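PDB 3N6Z: putative immunoglobulin A1 protease from Bacteroides ovatus, which is of unproven function but may be related to immunoglobulin A1 proteases, its chain winding into a parallel beta-solenoid. Local coordinates for residues A116-S121 with A143-G148; E176-G181 with S211-S216; S121-L126 with G148-Y153; A187-N192 with A224-G229. All blocks are in the same frame, centred on the assembly; numbering follows the deposited sequence.

Contact 1 of 4, residues A116-S121 with A143-G148; sequences AGDYPS and ARQGIG. With SO4 (sulfate ion), chain B.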
loop_
_atom_site.group_PDB
_atom_site.type_symbol
_atom_site.label_atom_id
_atom_site.label_comp_id
_atom_site.label_asym_id
_atom_site.label_seq_id
_atom_site.Cartn_x
_atom_site.Cartn_y
_atom_site.Cartn_z
ATOM N N ALA A 116 -12.302 -11.617 -3.922
ATOM C CA ALA A 116 -13.736 -11.672 -3.682
ATOM C C ALA A 116 -14.098 -10.726 -2.552
ATOM O O ALA A 116 -13.285 -10.441 -1.706
ATOM C CB ALA A 116 -14.173 -13.096 -3.314
ATOM N N GLY A 117 -15.346 -10.286 -2.547
ATOM C CA GLY A 117 -15.866 -9.382 -1.513
ATOM C C GLY A 117 -15.541 -7.943 -1.802
ATOM O O GLY A 117 -14.972 -7.606 -2.833
ATOM N N ASP A 118 -15.939 -7.077 -0.881
ATOM C CA ASP A 118 -15.667 -5.659 -1.018
ATOM C C ASP A 118 -14.198 -5.365 -0.745
ATOM O O ASP A 118 -13.640 -5.848 0.238
ATOM C CB ASP A 118 -16.522 -4.846 -0.051
ATOM C CG ASP A 118 -17.968 -4.795 -0.447
ATOM O OD1 ASP A 118 -18.266 -5.112 -1.604
ATOM O OD2 ASP A 118 -18.795 -4.392 0.383
ATOM N N TYR A 119 -13.602 -4.538 -1.589
ATOM C CA TYR A 119 -12.206 -4.107 -1.471
ATOM C C TYR A 119 -11.247 -5.254 -1.178
ATOM O O TYR A 119 -10.577 -5.280 -0.141
ATOM C CB TYR A 119 -12.072 -2.972 -0.443
ATOM C CG TYR A 119 -12.769 -1.733 -0.854
ATOM C CD1 TYR A 119 -12.290 -0.979 -1.928
ATOM C CD2 TYR A 119 -13.902 -1.294 -0.204
ATOM C CE1 TYR A 119 -12.936 0.176 -2.342
ATOM C CE2 TYR A 119 -14.575 -0.138 -0.631
ATOM C CZ TYR A 119 -14.079 0.599 -1.680
ATOM O OH TYR A 119 -14.734 1.739 -2.087
ATOM N N PRO A 120 -11.125 -6.190 -2.132
ATOM C CA PRO A 120 -10.179 -7.292 -1.943
ATOM C C PRO A 120 -8.764 -6.780 -1.637
ATOM O O PRO A 120 -8.205 -5.998 -2.403
ATOM C CB PRO A 120 -10.230 -8.045 -3.276
ATOM C CG PRO A 120 -11.481 -7.643 -3.928
ATOM C CD PRO A 120 -11.852 -6.292 -3.413
ATOM N N SER A 121 -8.216 -7.253 -0.527
ATOM C CA SER A 121 -7.044 -6.760 0.136
ATOM C C SER A 121 -7.046 -7.346 1.547
ATOM O O SER A 121 -8.011 -8.000 1.965
ATOM C CB SER A 121 -7.053 -5.223 0.248
ATOM O OG SER A 121 -8.115 -4.762 1.061
ATOM N N ALA A 143 -12.293 -6.702 -10.445
ATOM C CA ALA A 143 -12.774 -6.171 -11.739
ATOM C C ALA A 143 -13.599 -4.917 -11.577
ATOM O O ALA A 143 -14.029 -4.344 -12.563
ATOM C CB ALA A 143 -13.624 -7.231 -12.466
ATOM N N ARG A 144 -13.839 -4.498 -10.347
ATOM C CA ARG A 144 -14.800 -3.427 -10.040
ATOM C C ARG A 144 -14.313 -2.275 -9.168
ATOM O O ARG A 144 -14.886 -1.182 -9.217
ATOM C CB ARG A 144 -16.030 -4.039 -9.337
ATOM C CG ARG A 144 -16.585 -5.283 -10.001
ATOM C CD ARG A 144 -17.153 -5.033 -11.387
ATOM N NE ARG A 144 -17.522 -6.342 -11.940
ATOM C CZ ARG A 144 -17.470 -6.689 -13.229
ATOM N NH1 ARG A 144 -17.105 -5.814 -14.178
ATOM N NH2 ARG A 144 -17.804 -7.935 -13.571
ATOM N N GLN A 145 -13.289 -2.515 -8.341
ATOM C CA GLN A 145 -12.876 -1.566 -7.305
ATOM C C GLN A 145 -11.381 -1.318 -7.337
ATOM O O GLN A 145 -10.590 -2.127 -7.850
ATOM C CB GLN A 145 -13.278 -2.038 -5.912
ATOM C CG GLN A 145 -14.780 -2.175 -5.736
ATOM C CD GLN A 145 -15.132 -2.679 -4.369
ATOM O OE1 GLN A 145 -14.737 -3.780 -3.997
ATOM N NE2 GLN A 145 -15.846 -1.874 -3.595
ATOM N N GLY A 146 -11.015 -0.183 -6.759
ATOM C CA GLY A 146 -9.623 0.198 -6.602
ATOM C C GLY A 146 -9.028 -0.405 -5.349
ATOM O O GLY A 146 -9.598 -0.271 -4.247
ATOM N N ILE A 147 -7.888 -1.065 -5.506
ATOM C CA ILE A 147 -7.323 -1.873 -4.425
ATOM C C ILE A 147 -5.795 -1.828 -4.390
ATOM O O ILE A 147 -5.153 -1.362 -5.308
ATOM C CB ILE A 147 -7.803 -3.327 -4.481
ATOM C CG1 ILE A 147 -7.291 -4.045 -5.749
ATOM C CG2 ILE A 147 -9.319 -3.456 -4.301
ATOM C CD1 ILE A 147 -7.532 -5.541 -5.764
ATOM N N GLY A 148 -5.268 -2.278 -3.263
ATOM C CA GLY A 148 -3.875 -2.588 -3.039
ATOM C C GLY A 148 -3.754 -3.834 -2.194
ATOM O O GLY A 148 -4.743 -4.344 -1.695
HETATM S S SO4 B . -19.485 -9.514 -10.533
HETATM O O1 SO4 B . -20.776 -8.945 -10.084
HETATM O O2 SO4 B . -19.630 -9.857 -11.958
HETATM O O3 SO4 B . -18.381 -8.539 -10.375
HETATM O O4 SO4 B . -19.222 -10.724 -9.739
#
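The side-chain amide of Gln-145 stacks on one face of the Tyr-119 ring: its NE2 stands 3.5 Å above the ring plane, over the centre, and the two planes lie 24° apart. In the plane of that ring, at its edge, sits the backbone O of Gly-146, 3.6 Å from Tyr-119 CD1. The Arg-144 guanidinium carries Ala-143 CB over one face and turns its edge to a sulfate ion, Arg-144 NE donating to sulfate O3 at 2.8 Å and NH2 to O2; the ion probably came from the crystallisation liquor. The oxygen of the Gln-145 amide works separately, accepting a hydrogen bond from Tyr-119 N (2.8 Å to OE1), nearly straight at 164°. An extended chain beyond CG (chi2 178°) carries the amide across to this position. Deeper in, Ile-147 CG2 packs on Pro-120 CD at 3.9 Å. The same methyl lies 3.4 Å from Pro-120 O, a buried carbonyl with no partner in the model. One amide therefore engages both the backbone and the ring of Tyr-119, fixing the loop before strand 125-131 by polar contact, while the apolar covering of Pro-120 O probably carries a desolvation cost.

Contact 2 of 4, residues E176-G181 with S211-S216; sequences EVIGSG and SDRAAS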
loop_
_atom_site.group_PDB
_atom_site.type_symbol
_atom_site.label_atom_id
_atom_site.label_comp_id
_atom_site.label_asym_id
_atom_site.label_seq_id
_atom_site.Cartn_x
_atom_site.Cartn_y
_atom_site.Cartn_z
ATOM N N GLU A 176 1.279 -9.430 -6.821
ATOM C CA GLU A 176 0.482 -8.809 -7.863
ATOM C C GLU A 176 -0.797 -8.198 -7.348
ATOM O O GLU A 176 -1.446 -8.734 -6.445
ATOM C CB GLU A 176 0.143 -9.793 -8.980
ATOM C CG GLU A 176 -0.740 -10.940 -8.547
ATOM C CD GLU A 176 -1.188 -11.865 -9.681
ATOM O OE1 GLU A 176 -1.002 -11.541 -10.864
ATOM O OE2 GLU A 176 -1.768 -12.920 -9.376
ATOM N N VAL A 177 -1.136 -7.052 -7.950
ATOM C CA VAL A 177 -2.358 -6.320 -7.717
ATOM C C VAL A 177 -2.981 -6.043 -9.082
ATOM O O VAL A 177 -2.327 -5.443 -9.962
ATOM C CB VAL A 177 -2.045 -4.890 -7.110
ATOM C CG1 VAL A 177 -3.322 -4.072 -6.998
ATOM C CG2 VAL A 177 -1.305 -5.016 -5.853
ATOM N N ILE A 178 -4.271 -6.391 -9.221
ATOM C CA ILE A 178 -5.083 -6.029 -10.373
ATOM C C ILE A 178 -6.326 -5.315 -9.833
ATOM O O ILE A 178 -7.119 -5.905 -9.103
ATOM C CB ILE A 178 -5.471 -7.247 -11.243
ATOM C CG1 ILE A 178 -4.227 -7.960 -11.710
ATOM C CG2 ILE A 178 -6.378 -6.776 -12.428
ATOM C CD1 ILE A 178 -4.513 -9.283 -12.395
ATOM N N GLY A 179 -6.478 -4.037 -10.145
ATOM C CA GLY A 179 -7.627 -3.259 -9.727
ATOM C C GLY A 179 -8.390 -2.679 -10.888
ATOM O O GLY A 179 -8.012 -2.842 -12.042
ATOM N N SER A 180 -9.479 -2.008 -10.550
ATOM C CA SER A 180 -10.308 -1.327 -11.543
ATOM C C SER A 180 -10.721 0.026 -10.976
ATOM O O SER A 180 -11.647 0.105 -10.175
ATOM C CB SER A 180 -11.528 -2.150 -11.920
ATOM O OG SER A 180 -12.203 -1.536 -13.020
ATOM N N GLY A 181 -10.010 1.072 -11.389
ATOM C CA GLY A 181 -10.255 2.429 -10.912
ATOM C C GLY A 181 -9.185 2.956 -9.987
ATOM O O GLY A 181 -8.998 4.178 -9.864
ATOM N N SER A 211 -1.554 -3.242 -11.730
ATOM C CA SER A 211 -2.285 -2.998 -12.963
ATOM C C SER A 211 -3.671 -2.464 -12.646
ATOM O O SER A 211 -4.417 -3.086 -11.873
ATOM C CB SER A 211 -2.378 -4.295 -13.777
ATOM O OG SER A 211 -3.267 -4.160 -14.865
ATOM N N ASP A 212 -4.018 -1.328 -13.262
ATOM C CA ASP A 212 -5.382 -0.824 -13.212
ATOM C C ASP A 212 -6.024 -1.101 -14.585
ATOM O O ASP A 212 -5.678 -0.473 -15.579
ATOM C CB ASP A 212 -5.474 0.652 -12.855
ATOM C CG ASP A 212 -6.891 1.098 -12.617
ATOM O OD1 ASP A 212 -7.842 0.470 -13.120
ATOM O OD2 ASP A 212 -7.072 2.129 -11.941
ATOM N N ARG A 213 -6.953 -2.052 -14.594
ATOM C CA ARG A 213 -7.599 -2.514 -15.828
ATOM C C ARG A 213 -8.897 -1.801 -16.130
ATOM O O ARG A 213 -9.602 -2.212 -17.069
ATOM C CB ARG A 213 -7.783 -4.038 -15.802
ATOM C CG ARG A 213 -6.450 -4.697 -15.859
ATOM C CD ARG A 213 -6.436 -6.194 -15.924
ATOM N NE ARG A 213 -5.032 -6.604 -15.836
ATOM C CZ ARG A 213 -4.588 -7.854 -15.850
ATOM N NH1 ARG A 213 -5.438 -8.881 -15.938
ATOM N NH2 ARG A 213 -3.276 -8.069 -15.757
ATOM N N ALA A 214 -9.206 -0.701 -15.435
ATOM C CA ALA A 214 -10.401 0.098 -15.784
ATOM C C ALA A 214 -10.363 0.500 -17.255
ATOM O O ALA A 214 -9.313 0.882 -17.802
ATOM C CB ALA A 214 -10.497 1.356 -14.906
ATOM N N ALA A 215 -11.528 0.446 -17.890
ATOM C CA ALA A 215 -11.623 0.844 -19.297
ATOM C C ALA A 215 -11.267 2.308 -19.545
ATOM O O ALA A 215 -10.844 2.664 -20.633
ATOM C CB ALA A 215 -13.037 0.518 -19.874
ATOM N N SER A 216 -11.484 3.138 -18.524
ATOM C CA SER A 216 -11.060 4.536 -18.530
ATOM C C SER A 216 -10.879 5.023 -17.088
ATOM O O SER A 216 -11.356 4.414 -16.141
ATOM C CB SER A 216 -12.059 5.428 -19.284
ATOM O OG SER A 216 -13.264 5.587 -18.549
#
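Ile-178 pairs with Ser-211 and Gly-179 with Asp-212 in parallel register, and three backbone hydrogen bonds document it. Ser-211 N donates to Val-177 O, Gly-179 N to Ser-211 O and Arg-213 N to Gly-179 O, each 2.9 Å long. Where the strands end, the Asp-212 carboxylate takes over. Its OD1 accepts from Gly-181 N at 2.8 Å, on the syn side and nearly straight (172°), and from Ala-214 N at 2.9 Å; the second bond closes an Asx turn. The two donors reach OD1 from opposite faces of the carboxylate plane, and with CG anti to the backbone N (chi1 -172°) the group reaches the loop that follows strand 176-179. With an alanine in place of Asp-212, Gly-181 N and Ala-214 N would probably be left without their shared acceptor, and the turn after this residue would be freer to drift from the adjacent coil. Outside the pair, Lys-219 serves both segments, its N donating to Asp-212 OD2 and its NZ to Gly-181 O. On the face that carries Ile-178 and Ser-211, Ile-178 CD1 lies over one face of the Arg-213 guanidinium, toward its rim, 3.5 Å above the plane, while Arg-213 NE bonds Ser-211 OG at 3.2 Å. A single buried carboxylate thus replaces strand pairing as the chain leaves the sheet, OD1 taking two backbone N-H groups and OD2 a third.

Contact 3 of 4, residues S121-L126 with G148-Y153; sequences SFFGVL and GIITGY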
loop_
_atom_site.group_PDB
_atom_site.type_symbol
_atom_site.label_atom_id
_atom_site.label_comp_id
_atom_site.label_asym_id
_atom_site.label_seq_id
_atom_site.Cartn_x
_atom_site.Cartn_y
_atom_site.Cartn_z
ATOM N N SER A 121 -8.216 -7.253 -0.527
ATOM C CA SER A 121 -7.044 -6.760 0.136
ATOM C C SER A 121 -7.046 -7.346 1.547
ATOM O O SER A 121 -8.011 -8.000 1.965
ATOM C CB SER A 121 -7.053 -5.223 0.248
ATOM O OG SER A 121 -8.115 -4.762 1.061
ATOM N N PHE A 122 -5.986 -7.077 2.326
ATOM C CA PHE A 122 -5.947 -7.604 3.666
ATOM C C PHE A 122 -7.004 -6.901 4.545
ATOM O O PHE A 122 -7.881 -7.566 5.104
ATOM C CB PHE A 122 -4.527 -7.520 4.260
ATOM C CG PHE A 122 -4.346 -8.353 5.501
ATOM C CD1 PHE A 122 -4.207 -9.731 5.437
ATOM C CD2 PHE A 122 -4.299 -7.751 6.729
ATOM C CE1 PHE A 122 -4.049 -10.507 6.595
ATOM C CE2 PHE A 122 -4.113 -8.515 7.877
ATOM C CZ PHE A 122 -3.971 -9.883 7.788
ATOM N N PHE A 123 -6.938 -5.572 4.641
ATOM C CA PHE A 123 -7.778 -4.793 5.557
ATOM C C PHE A 123 -9.074 -4.278 4.933
ATOM O O PHE A 123 -10.028 -3.975 5.679
ATOM C CB PHE A 123 -7.030 -3.622 6.169
ATOM C CG PHE A 123 -5.892 -4.015 7.051
ATOM C CD1 PHE A 123 -6.104 -4.647 8.260
ATOM C CD2 PHE A 123 -4.593 -3.784 6.655
ATOM C CE1 PHE A 123 -5.051 -5.035 9.056
ATOM C CE2 PHE A 123 -3.518 -4.140 7.453
ATOM C CZ PHE A 123 -3.753 -4.767 8.664
ATOM N N GLY A 124 -9.097 -4.060 3.602
ATOM C CA GLY A 124 -10.259 -3.450 2.954
ATOM C C GLY A 124 -10.264 -1.940 3.089
ATOM O O GLY A 124 -9.943 -1.223 2.119
ATOM N N VAL A 125 -10.559 -1.486 4.294
ATOM C CA VAL A 125 -10.453 -0.085 4.695
ATOM C C VAL A 125 -9.720 -0.084 6.037
ATOM O O VAL A 125 -10.237 -0.657 6.995
ATOM C CB VAL A 125 -11.827 0.618 4.831
ATOM C CG1 VAL A 125 -11.655 2.031 5.432
ATOM C CG2 VAL A 125 -12.563 0.631 3.471
ATOM N N LEU A 126 -8.532 0.525 6.077
ATOM C CA LEU A 126 -7.731 0.563 7.298
ATOM C C LEU A 126 -7.923 1.902 8.027
ATOM O O LEU A 126 -7.496 2.953 7.518
ATOM C CB LEU A 126 -6.252 0.302 7.003
ATOM C CG LEU A 126 -5.354 0.315 8.259
ATOM C CD1 LEU A 126 -5.806 -0.659 9.379
ATOM C CD2 LEU A 126 -3.898 0.039 7.870
ATOM N N GLY A 148 -5.268 -2.278 -3.263
ATOM C CA GLY A 148 -3.875 -2.588 -3.039
ATOM C C GLY A 148 -3.754 -3.834 -2.194
ATOM O O GLY A 148 -4.743 -4.344 -1.695
ATOM N N ILE A 149 -2.529 -4.359 -2.041
ATOM C CA ILE A 149 -2.361 -5.612 -1.288
ATOM C C ILE A 149 -2.749 -5.444 0.163
ATOM O O ILE A 149 -3.480 -6.257 0.704
ATOM C CB ILE A 149 -0.915 -6.179 -1.429
ATOM C CG1 ILE A 149 -0.779 -6.833 -2.806
ATOM C CG2 ILE A 149 -0.572 -7.192 -0.319
ATOM C CD1 ILE A 149 0.665 -6.989 -3.319
ATOM N N ILE A 150 -2.237 -4.406 0.821
ATOM C CA ILE A 150 -2.504 -4.245 2.243
ATOM C C ILE A 150 -3.924 -3.726 2.501
ATOM O O ILE A 150 -4.620 -4.233 3.390
ATOM C CB ILE A 150 -1.431 -3.361 2.933
ATOM C CG1 ILE A 150 -0.026 -3.967 2.685
ATOM C CG2 ILE A 150 -1.730 -3.226 4.443
ATOM C CD1 ILE A 150 1.142 -3.398 3.514
ATOM N N THR A 151 -4.390 -2.784 1.688
ATOM C CA THR A 151 -5.736 -2.254 1.874
ATOM C C THR A 151 -6.272 -1.643 0.607
ATOM O O THR A 151 -5.503 -1.244 -0.284
ATOM C CB THR A 151 -5.766 -1.252 3.054
ATOM O OG1 THR A 151 -7.104 -1.029 3.486
ATOM C CG2 THR A 151 -5.079 0.071 2.659
ATOM N N GLY A 152 -7.586 -1.537 0.546
ATOM C CA GLY A 152 -8.265 -0.781 -0.518
ATOM C C GLY A 152 -8.141 0.695 -0.230
ATOM O O GLY A 152 -7.435 1.381 -0.962
ATOM N N TYR A 153 -8.781 1.168 0.835
ATOM C CA TYR A 153 -8.593 2.517 1.363
ATOM C C TYR A 153 -7.685 2.479 2.563
ATOM O O TYR A 153 -7.854 1.642 3.463
ATOM C CB TYR A 153 -9.928 3.151 1.793
ATOM C CG TYR A 153 -10.623 3.888 0.706
ATOM C CD1 TYR A 153 -11.210 3.228 -0.351
ATOM C CD2 TYR A 153 -10.616 5.277 0.711
ATOM C CE1 TYR A 153 -11.828 3.960 -1.392
ATOM C CE2 TYR A 153 -11.215 6.000 -0.276
ATOM C CZ TYR A 153 -11.806 5.368 -1.323
ATOM O OH TYR A 153 -12.363 6.155 -2.317
#
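A corner of the beta-solenoid, where the chain bends from one face to the next, brings Phe-122 and Phe-123 onto Ile-149 and Ile-150. Phe-122 N donates to Ile-149 O at 3.1 Å and Phe-123 N to Ile-150 O at 3.0 Å. The bend is at Gly-152, where a beta carbon would clash with Gly-124 O; that same oxygen accepts from Tyr-153 N at 3.0 Å, and parallel pairing of Val-125 with Tyr-153 begins here. Tyr-153 O then takes Leu-126 N at 2.9 Å and also Thr-151 OG1, at 2.8 Å, the hydroxyl lying above the carbonyl plane. Thr-151 can supply it because OG1 stands opposite its own backbone N (chi1 -163°). The Phe-123 ring is sandwiched between Leu-126 CD1 and Phe-122 CD2, while Ile-150 CG2 meets its edge in plane, 3.6 Å from CE2. Ser-121 OG accepts from Gly-124 N at 2.8 Å, an ST motif, and donates to Tyr-119 O just upstream. Replacing the serine with a valine would remove that hydroxyl, and Gly-124 N and Tyr-119 O would probably lose their mates, leaving the turn from Ser-121 to Gly-124 freer to move. Parallel pairing of successive coils with a glycine at the corner, over buried Phe and Ile side chains, fits a parallel beta-helix, and the Gly-Ile-Ile-Thr-Gly run is reminiscent of the GLUG motifs in relatives of IgA1 proteases.

Contact 4 of 4, residues A187-N192 with A224-G229; sequences AGVLAN and AGRKVG. With SO4 (sulfate ion), chain C.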
loop_
_atom_site.group_PDB
_atom_site.type_symbol
_atom_site.label_atom_id
_atom_site.label_comp_id
_atom_site.label_asym_id
_atom_site.label_seq_id
_atom_site.Cartn_x
_atom_site.Cartn_y
_atom_site.Cartn_z
ATOM N N ALA A 187 -1.560 0.370 -1.212
ATOM C CA ALA A 187 -2.966 0.740 -1.002
ATOM C C ALA A 187 -3.588 1.195 -2.302
ATOM O O ALA A 187 -2.932 1.869 -3.108
ATOM C CB ALA A 187 -3.060 1.898 0.035
ATOM N N GLY A 188 -4.872 0.924 -2.473
ATOM C CA GLY A 188 -5.585 1.458 -3.641
ATOM C C GLY A 188 -5.722 2.975 -3.580
ATOM O O GLY A 188 -5.333 3.701 -4.521
ATOM N N VAL A 189 -6.252 3.454 -2.451
ATOM C CA VAL A 189 -6.570 4.855 -2.232
ATOM C C VAL A 189 -6.049 5.288 -0.858
ATOM O O VAL A 189 -6.364 4.650 0.141
ATOM C CB VAL A 189 -8.108 5.117 -2.324
ATOM C CG1 VAL A 189 -8.371 6.634 -2.265
ATOM C CG2 VAL A 189 -8.718 4.479 -3.585
ATOM N N LEU A 190 -5.264 6.364 -0.836
ATOM C CA LEU A 190 -4.824 7.015 0.387
ATOM C C LEU A 190 -5.790 8.178 0.629
ATOM O O LEU A 190 -6.012 9.014 -0.267
ATOM C CB LEU A 190 -3.389 7.552 0.217
ATOM C CG LEU A 190 -2.787 8.398 1.335
ATOM C CD1 LEU A 190 -2.771 7.640 2.696
ATOM C CD2 LEU A 190 -1.350 8.847 0.941
ATOM N N ALA A 191 -6.349 8.231 1.830
ATOM C CA ALA A 191 -7.212 9.324 2.257
ATOM C C ALA A 191 -6.392 10.417 2.948
ATOM O O ALA A 191 -5.228 10.653 2.571
ATOM C CB ALA A 191 -8.397 8.791 3.108
ATOM N N ASN A 192 -6.979 11.148 3.900
ATOM C CA ASN A 192 -6.431 12.430 4.313
ATOM C C ASN A 192 -6.289 12.581 5.816
ATOM O O ASN A 192 -6.302 11.580 6.576
ATOM C CB ASN A 192 -7.174 13.579 3.605
ATOM C CG ASN A 192 -8.578 13.818 4.138
ATOM O OD1 ASN A 192 -9.335 12.849 4.401
ATOM N ND2 ASN A 192 -8.938 15.088 4.296
ATOM N N ALA A 224 0.633 3.742 -4.174
ATOM C CA ALA A 224 -0.789 4.019 -4.026
ATOM C C ALA A 224 -1.369 4.365 -5.394
ATOM O O ALA A 224 -0.763 5.106 -6.167
ATOM C CB ALA A 224 -1.015 5.167 -3.020
ATOM N N GLY A 225 -2.603 3.940 -5.642
ATOM C CA GLY A 225 -3.265 4.328 -6.880
ATOM C C GLY A 225 -3.747 5.753 -6.935
ATOM O O GLY A 225 -3.486 6.473 -7.920
ATOM N N ARG A 226 -4.419 6.179 -5.873
ATOM C CA ARG A 226 -5.183 7.405 -5.856
ATOM C C ARG A 226 -5.046 8.073 -4.488
ATOM O O ARG A 226 -4.963 7.390 -3.474
ATOM C CB ARG A 226 -6.647 7.043 -6.167
ATOM C CG ARG A 226 -7.651 8.177 -6.167
ATOM C CD ARG A 226 -9.046 7.590 -6.310
ATOM N NE ARG A 226 -10.050 8.653 -6.318
ATOM C CZ ARG A 226 -11.340 8.459 -6.072
ATOM N NH1 ARG A 226 -11.818 7.230 -5.892
ATOM N NH2 ARG A 226 -12.161 9.515 -6.033
ATOM N N LYS A 227 -5.085 9.393 -4.478
ATOM C CA LYS A 227 -5.116 10.218 -3.273
ATOM C C LYS A 227 -6.381 11.065 -3.246
ATOM O O LYS A 227 -6.649 11.809 -4.207
ATOM C CB LYS A 227 -3.889 11.136 -3.259
ATOM C CG LYS A 227 -3.857 12.116 -2.100
ATOM C CD LYS A 227 -3.719 11.446 -0.729
ATOM C CE LYS A 227 -3.596 12.441 0.428
ATOM N NZ LYS A 227 -4.733 13.395 0.539
ATOM N N VAL A 228 -7.101 10.984 -2.132
ATOM C CA VAL A 228 -8.297 11.772 -1.888
ATOM C C VAL A 228 -8.142 12.659 -0.661
ATOM O O VAL A 228 -7.333 12.363 0.235
ATOM C CB VAL A 228 -9.571 10.897 -1.782
ATOM C CG1 VAL A 228 -9.738 10.071 -3.086
ATOM C CG2 VAL A 228 -9.578 10.020 -0.543
ATOM N N GLY A 229 -8.924 13.734 -0.629
ATOM C CA GLY A 229 -8.883 14.703 0.442
ATOM C C GLY A 229 -7.641 15.596 0.484
ATOM O O GLY A 229 -6.640 15.381 -0.216
HETATM S S SO4 C . -15.495 8.286 -5.189
HETATM O O1 SO4 C . -16.411 7.715 -4.200
HETATM O O2 SO4 C . -16.222 8.798 -6.345
HETATM O O3 SO4 C . -14.758 9.383 -4.573
HETATM O O4 SO4 C . -14.611 7.219 -5.626
#
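Val-189 lies level with Arg-226 and Leu-190 with Lys-227 in parallel register, held by backbone hydrogen bonds from Leu-190 N to Arg-226 O at 2.8 Å and from Val-228 N to Leu-190 O at 2.9 Å. Before them, Gly-225 N bonds Ala-187 O and Arg-226 N bonds Gly-188 O as both segments turn a corner at Gly-188 and Gly-225. CA-H...O contacts fill the intervals, the Val-189 CA to Arg-226 O separation being 3.2 Å. Apolar contact runs from Val-189 CG1 to Val-228 CG1, 3.8 Å apart, and Leu-190 CG rests on the Lys-227 CD methylene. Among the polar and charged groups, Arg-226, extended from CG to NE, presents its edge to a sulfate, NH1 donating to O4 at 2.8 Å and NH2 to O3. Val-228 CG1 lies over one face of that guanidinium. Lys-227, bent at chi2 (65°), curls NZ back to Val-228 O at 2.8 Å, and Asn-192 CB packs on Gly-229 C at 3.7 Å. Outside the pair, Asp-258 forms a salt bridge with Arg-226 NH2, Lys-227 NZ also bonds Gly-231 O and Asp-262 O, and Asn-192 ND2 bonds Val-230 O and Asp-158 OD1. The pair lies between strand 153-154, which bonds Val-189 and Ala-191, and strand 254-257, whose Leu-254 touches Ala-224 and Lys-227.

How the contacts relate
From the N terminus, contacts 1 and 3 come first and cross: segment 116-121 runs into 121-126 and 143-148 into 148-153, so they share Ser-121 and Gly-148, each closing a loop of 21 residues, and together join one coil to the next over a loop and a corner. Both close before contact 2 opens. Contacts 2 and 4 also cross, 176-181 and 187-192 alternating with 211-216 and 224-229; they close loops of 29 and 31 residues and so tie the following two coils at two different faces. The pairs meet physically: Gln-145 O probably accepts from Ser-180 N between contacts 1 and 2, and Gly-152 O from Val-189 N between contacts 3 and 4.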